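Local coordinates for protein quinoline 2-oxidoreductase large subunit (Pseudomonas putida, PDB 1T3Q) that probably hydroxylates quinoline beside its ring nitrogen, using a molybdenum-pterin cytosine dinucleotide centre, as a member of the xanthine dehydrogenase family, at residues F191-V196 / G378-E383; Q298-G303 / V339-I344. One frame throughout, in Å; residues are numbered along the deposited sequence.

In the fold
Both contacts are buried within one molybdopterin cofactor-binding domain, their centres about 8 Å apart, and rest on neighbouring antiparallel strands, 185-193 and 298-306, of a mixed sheet. Contact 1 sets helix 375-393 on the first strand; contact 2 brings helix 337-342 and the residues that follow towards the second. The two meet directly: F191 O lies 2.9 Å from N300 N in the sheet pairing, and R382 NH2 lies 2.8 Å from I344 O, probably a hydrogen bond from helix 375-393 to the segment that follows helix 337-342. Their chemistry differs. Across contact 1 the touching groups are apolar, led by an aromatic ring, whereas contact 2 combines an apolar end with buried amides.

Contact 1 (F191-V196 / G378-E383); sequences FSCGRV and GQIARE
Helix-on-sheet packing joins strand 185-193 to helix 375-393 here, and its main element is the F191 ring laid flat on A381. The CA of A381 stands 3.5 Å from the ring centroid and 2° off the ring normal, a CH-pi contact almost exactly over the centre. A381 CB presses on the same face, 3.3 Å from F191 CD2, which is tight, while A381 O comes within 3.5 Å of F191 CZ. The phenyl is placed there by a first torsion that swings CG opposite the carbonyl carbon of F191 and a second of -91° that turns the ring broadside to the helix. Beside this contact the packing is looser: F191 CD1 is 4.4 Å from I380 CG2, and C193 SG meets I380 CD1 at 4.2 Å. The two branches of I380 thus divide between neighbours on the strand, CG1 carrying CD1 to the cysteine and CG2 lying by the phenylalanine. I380 also touches P750 and V754 of helix 744-761. The CB of R382 is directed away from the strand; its NE and NH1 grip E383 OE1 side-on, and NH1 also bonds to Q379 OE1 from above the carbonyl plane. The short axes approach to 8.9 Å with their directions 150° apart, a helix lying against one face of a mixed sheet, the layered alpha/beta packing of this cofactor-binding domain.

Contact 2 (Q298-G303 / V339-I344); sequences QRNEMG and VGNAVI
The amide nitrogen ND2 of N300, facing N341 across the contact, donates a hydrogen bond to N317 OD1 on the adjoining strand 312-322 and a weak one to Q298 OE1, at 3.4 Å and a bent N-H...O angle of 131°. The N300 and N341 side chains run past one another, oppositely directed, their amide planes 50° apart, without a hydrogen bond between them. Q298 is held further: its NE2 bonds to E336 OE2, just ahead of helix 337-342, and its OE1 receives a weak bond from S337 OG. Two residues along the strand from N300 the chemistry becomes apolar. M302 and I344 meet at their terminal methyls, M302 CE lying 3.5 Å from I344 CD1 and 3.9 Å from I344 CG1. The methionine chain runs extended through its first two torsions and then bends at the sulfur (chi3 -79°), which directs the methyl to the isoleucine end. L385 of helix 375-393 also packs on M302, and L417 on I344. With no hydrogen bond passing directly between the segments, the polar tie runs from Q298 to E336 and, weakly, to S337, while N317 fixes the amide of N300; the closest direct touch between the segments is methyl on methyl.

Contact 1 (F191-V196 / G378-E383)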
loop_
_atom_site.group_PDB
_atom_site.type_symbol
_atom_site.label_atom_id
_atom_site.label_comp_id
_atom_site.label_asym_id
_atom_site.label_seq_id
_atom_site.Cartn_x
_atom_site.Cartn_y
_atom_site.Cartn_z
ATOM N N PHE B 191 -20.265 -26.794 -39.105
ATOM C CA PHE B 191 -19.452 -25.659 -38.702
ATOM C C PHE B 191 -18.400 -26.031 -37.674
ATOM O O PHE B 191 -18.602 -26.913 -36.841
ATOM C CB PHE B 191 -20.359 -24.555 -38.160
ATOM C CG PHE B 191 -21.272 -23.962 -39.202
ATOM C CD1 PHE B 191 -20.874 -22.858 -39.946
ATOM C CD2 PHE B 191 -22.515 -24.531 -39.462
ATOM C CE1 PHE B 191 -21.698 -22.325 -40.936
ATOM C CE2 PHE B 191 -23.352 -24.009 -40.451
ATOM C CZ PHE B 191 -22.941 -22.901 -41.192
ATOM N N SER B 192 -17.267 -25.348 -37.739
ATOM C CA SER B 192 -16.187 -25.605 -36.810
ATOM C C SER B 192 -15.399 -24.335 -36.547
ATOM O O SER B 192 -15.127 -23.566 -37.465
ATOM C CB SER B 192 -15.256 -26.677 -37.374
ATOM O OG SER B 192 -14.152 -26.879 -36.510
ATOM N N CYS B 193 -15.059 -24.107 -35.286
ATOM C CA CYS B 193 -14.267 -22.947 -34.906
ATOM C C CYS B 193 -13.017 -23.478 -34.234
ATOM O O CYS B 193 -13.085 -24.417 -33.439
ATOM C CB CYS B 193 -15.022 -22.058 -33.918
ATOM S SG CYS B 193 -16.624 -21.461 -34.505
ATOM N N GLY B 194 -11.870 -22.889 -34.553
ATOM C CA GLY B 194 -10.643 -23.333 -33.927
ATOM C C GLY B 194 -10.492 -22.645 -32.586
ATOM O O GLY B 194 -11.285 -21.772 -32.236
ATOM N N ARG B 195 -9.486 -23.039 -31.818
ATOM C CA ARG B 195 -9.255 -22.398 -30.537
ATOM C C ARG B 195 -8.689 -21.010 -30.811
ATOM O O ARG B 195 -8.053 -20.781 -31.844
ATOM C CB ARG B 195 -8.230 -23.179 -29.706
ATOM C CG ARG B 195 -8.783 -24.441 -29.072
ATOM C CD ARG B 195 -7.758 -25.163 -28.202
ATOM N NE ARG B 195 -8.419 -26.249 -27.478
ATOM C CZ ARG B 195 -8.267 -26.493 -26.182
ATOM N NH1 ARG B 195 -7.464 -25.736 -25.449
ATOM N NH2 ARG B 195 -8.949 -27.481 -25.609
ATOM N N VAL B 196 -8.938 -20.095 -29.885
ATOM C CA VAL B 196 -8.403 -18.745 -29.963
ATOM C C VAL B 196 -8.011 -18.388 -28.544
ATOM O O VAL B 196 -8.392 -19.081 -27.599
ATOM C CB VAL B 196 -9.440 -17.703 -30.476
ATOM C CG1 VAL B 196 -9.864 -18.047 -31.885
ATOM C CG2 VAL B 196 -10.639 -17.631 -29.536
ATOM N N GLY B 378 -22.619 -20.989 -32.367
ATOM C CA GLY B 378 -23.966 -21.217 -32.875
ATOM C C GLY B 378 -24.505 -20.028 -33.648
ATOM O O GLY B 378 -25.261 -20.192 -34.602
ATOM N N GLN B 379 -24.129 -18.827 -33.226
ATOM C CA GLN B 379 -24.565 -17.610 -33.906
ATOM C C GLN B 379 -24.010 -17.651 -35.331
ATOM O O GLN B 379 -24.727 -17.386 -36.294
ATOM C CB GLN B 379 -24.041 -16.376 -33.161
ATOM C CG GLN B 379 -24.503 -15.022 -33.724
ATOM C CD GLN B 379 -25.971 -14.729 -33.458
ATOM O OE1 GLN B 379 -26.570 -15.274 -32.529
ATOM N NE2 GLN B 379 -26.551 -13.841 -34.259
ATOM N N ILE B 380 -22.728 -17.988 -35.462
ATOM C CA ILE B 380 -22.098 -18.090 -36.776
ATOM C C ILE B 380 -22.838 -19.100 -37.652
ATOM O O ILE B 380 -23.219 -18.806 -38.782
ATOM C CB ILE B 380 -20.612 -18.549 -36.668
ATOM C CG1 ILE B 380 -19.751 -17.423 -36.096
ATOM C CG2 ILE B 380 -20.086 -18.968 -38.046
ATOM C CD1 ILE B 380 -18.328 -17.848 -35.777
ATOM N N ALA B 381 -23.033 -20.299 -37.114
ATOM C CA ALA B 381 -23.700 -21.370 -37.842
ATOM C C ALA B 381 -25.131 -21.043 -38.268
ATOM O O ALA B 381 -25.484 -21.200 -39.438
ATOM C CB ALA B 381 -23.685 -22.647 -36.999
ATOM N N ARG B 382 -25.949 -20.583 -37.327
ATOM C CA ARG B 382 -27.345 -20.271 -37.637
ATOM C C ARG B 382 -27.499 -19.105 -38.610
ATOM O O ARG B 382 -28.219 -19.210 -39.595
ATOM C CB ARG B 382 -28.127 -19.960 -36.355
ATOM C CG ARG B 382 -29.641 -19.901 -36.562
ATOM C CD ARG B 382 -30.337 -19.236 -35.389
ATOM N NE ARG B 382 -29.772 -17.917 -35.140
ATOM C CZ ARG B 382 -29.012 -17.612 -34.095
ATOM N NH1 ARG B 382 -28.532 -16.385 -33.965
ATOM N NH2 ARG B 382 -28.756 -18.527 -33.168
ATOM N N GLU B 383 -26.827 -17.990 -38.335
ATOM C CA GLU B 383 -26.943 -16.834 -39.214
ATOM C C GLU B 383 -26.440 -17.147 -40.618
ATOM O O GLU B 383 -26.990 -16.653 -41.601
ATOM C CB GLU B 383 -26.193 -15.636 -38.628
ATOM C CG GLU B 383 -26.762 -15.141 -37.291
ATOM C CD GLU B 383 -28.222 -14.704 -37.390
ATOM O OE1 GLU B 383 -29.093 -15.349 -36.762
ATOM O OE2 GLU B 383 -28.502 -13.713 -38.099
#

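Contact 2 (Q298-G303 / V339-I344)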
loop_
_atom_site.group_PDB
_atom_site.type_symbol
_atom_site.label_atom_id
_atom_site.label_comp_id
_atom_site.label_asym_id
_atom_site.label_seq_id
_atom_site.Cartn_x
_atom_site.Cartn_y
_atom_site.Cartn_z
ATOM N N GLN B 298 -15.595 -25.313 -30.816
ATOM C CA GLN B 298 -16.703 -26.247 -30.839
ATOM C C GLN B 298 -17.090 -26.539 -32.278
ATOM O O GLN B 298 -16.801 -25.762 -33.192
ATOM C CB GLN B 298 -17.913 -25.755 -30.014
ATOM C CG GLN B 298 -18.376 -24.329 -30.207
ATOM C CD GLN B 298 -19.709 -24.044 -29.493
ATOM O OE1 GLN B 298 -20.750 -24.590 -29.863
ATOM N NE2 GLN B 298 -19.674 -23.191 -28.471
ATOM N N ARG B 299 -17.697 -27.700 -32.475
ATOM C CA ARG B 299 -18.139 -28.136 -33.784
ATOM C C ARG B 299 -19.653 -28.129 -33.673
ATOM O O ARG B 299 -20.202 -28.614 -32.685
ATOM C CB ARG B 299 -17.632 -29.558 -34.050
ATOM N N ASN B 300 -20.321 -27.538 -34.653
ATOM C CA ASN B 300 -21.776 -27.495 -34.647
ATOM C C ASN B 300 -22.326 -28.032 -35.955
ATOM O O ASN B 300 -22.204 -27.395 -37.002
ATOM C CB ASN B 300 -22.297 -26.069 -34.421
ATOM C CG ASN B 300 -22.044 -25.571 -33.009
ATOM O OD1 ASN B 300 -21.018 -24.945 -32.726
ATOM N ND2 ASN B 300 -22.972 -25.864 -32.109
ATOM N N GLU B 301 -22.906 -29.225 -35.892
ATOM C CA GLU B 301 -23.512 -29.843 -37.057
ATOM C C GLU B 301 -24.948 -29.355 -36.982
ATOM O O GLU B 301 -25.765 -29.904 -36.243
ATOM C CB GLU B 301 -23.446 -31.364 -36.941
ATOM C CG GLU B 301 -22.033 -31.905 -36.989
ATOM C CD GLU B 301 -21.962 -33.380 -36.667
ATOM O OE1 GLU B 301 -22.780 -34.147 -37.217
ATOM O OE2 GLU B 301 -21.081 -33.770 -35.867
ATOM N N MET B 302 -25.240 -28.306 -37.739
ATOM C CA MET B 302 -26.554 -27.693 -37.717
ATOM C C MET B 302 -27.368 -27.898 -38.981
ATOM O O MET B 302 -26.829 -27.969 -40.086
ATOM C CB MET B 302 -26.397 -26.195 -37.442
ATOM C CG MET B 302 -27.692 -25.466 -37.130
ATOM S SD MET B 302 -27.401 -23.712 -36.798
ATOM C CE MET B 302 -26.806 -23.770 -35.134
ATOM N N GLY B 303 -28.681 -27.996 -38.798
ATOM C CA GLY B 303 -29.584 -28.176 -39.917
ATOM C C GLY B 303 -30.797 -27.300 -39.686
ATOM O O GLY B 303 -31.285 -27.198 -38.563
ATOM N N VAL B 339 -23.808 -23.788 -22.691
ATOM C CA VAL B 339 -24.530 -22.522 -22.618
ATOM C C VAL B 339 -24.914 -22.025 -24.006
ATOM O O VAL B 339 -25.907 -21.308 -24.162
ATOM C CB VAL B 339 -23.710 -21.434 -21.894
ATOM C CG1 VAL B 339 -23.461 -21.860 -20.458
ATOM C CG2 VAL B 339 -22.398 -21.181 -22.624
ATOM N N GLY B 340 -24.137 -22.420 -25.012
ATOM C CA GLY B 340 -24.422 -22.017 -26.380
ATOM C C GLY B 340 -25.740 -22.575 -26.896
ATOM O O GLY B 340 -26.549 -21.849 -27.481
ATOM N N ASN B 341 -25.965 -23.871 -26.685
ATOM C CA ASN B 341 -27.199 -24.496 -27.146
ATOM C C ASN B 341 -28.433 -23.952 -26.442
ATOM O O ASN B 341 -29.535 -23.998 -26.991
ATOM C CB ASN B 341 -27.139 -26.018 -26.969
ATOM C CG ASN B 341 -26.413 -26.709 -28.107
ATOM O OD1 ASN B 341 -26.541 -27.919 -28.295
ATOM N ND2 ASN B 341 -25.638 -25.946 -28.870
ATOM N N ALA B 342 -28.260 -23.434 -25.230
ATOM C CA ALA B 342 -29.394 -22.887 -24.498
ATOM C C ALA B 342 -30.013 -21.702 -25.238
ATOM O O ALA B 342 -31.219 -21.475 -25.156
ATOM C CB ALA B 342 -28.968 -22.462 -23.098
ATOM N N VAL B 343 -29.192 -20.946 -25.962
ATOM C CA VAL B 343 -29.692 -19.779 -26.693
ATOM C C VAL B 343 -29.568 -19.940 -28.206
ATOM O O VAL B 343 -29.534 -18.952 -28.942
ATOM C CB VAL B 343 -28.924 -18.495 -26.283
ATOM C CG1 VAL B 343 -29.084 -18.234 -24.785
ATOM C CG2 VAL B 343 -27.455 -18.633 -26.640
ATOM N N ILE B 344 -29.516 -21.185 -28.668
ATOM C CA ILE B 344 -29.360 -21.480 -30.092
ATOM C C ILE B 344 -30.459 -20.921 -31.013
ATOM O O ILE B 344 -30.216 -20.701 -32.201
ATOM C CB ILE B 344 -29.233 -23.014 -30.317
ATOM C CG1 ILE B 344 -28.588 -23.296 -31.674
ATOM C CG2 ILE B 344 -30.602 -23.679 -30.253
ATOM C CD1 ILE B 344 -27.104 -22.961 -31.719
#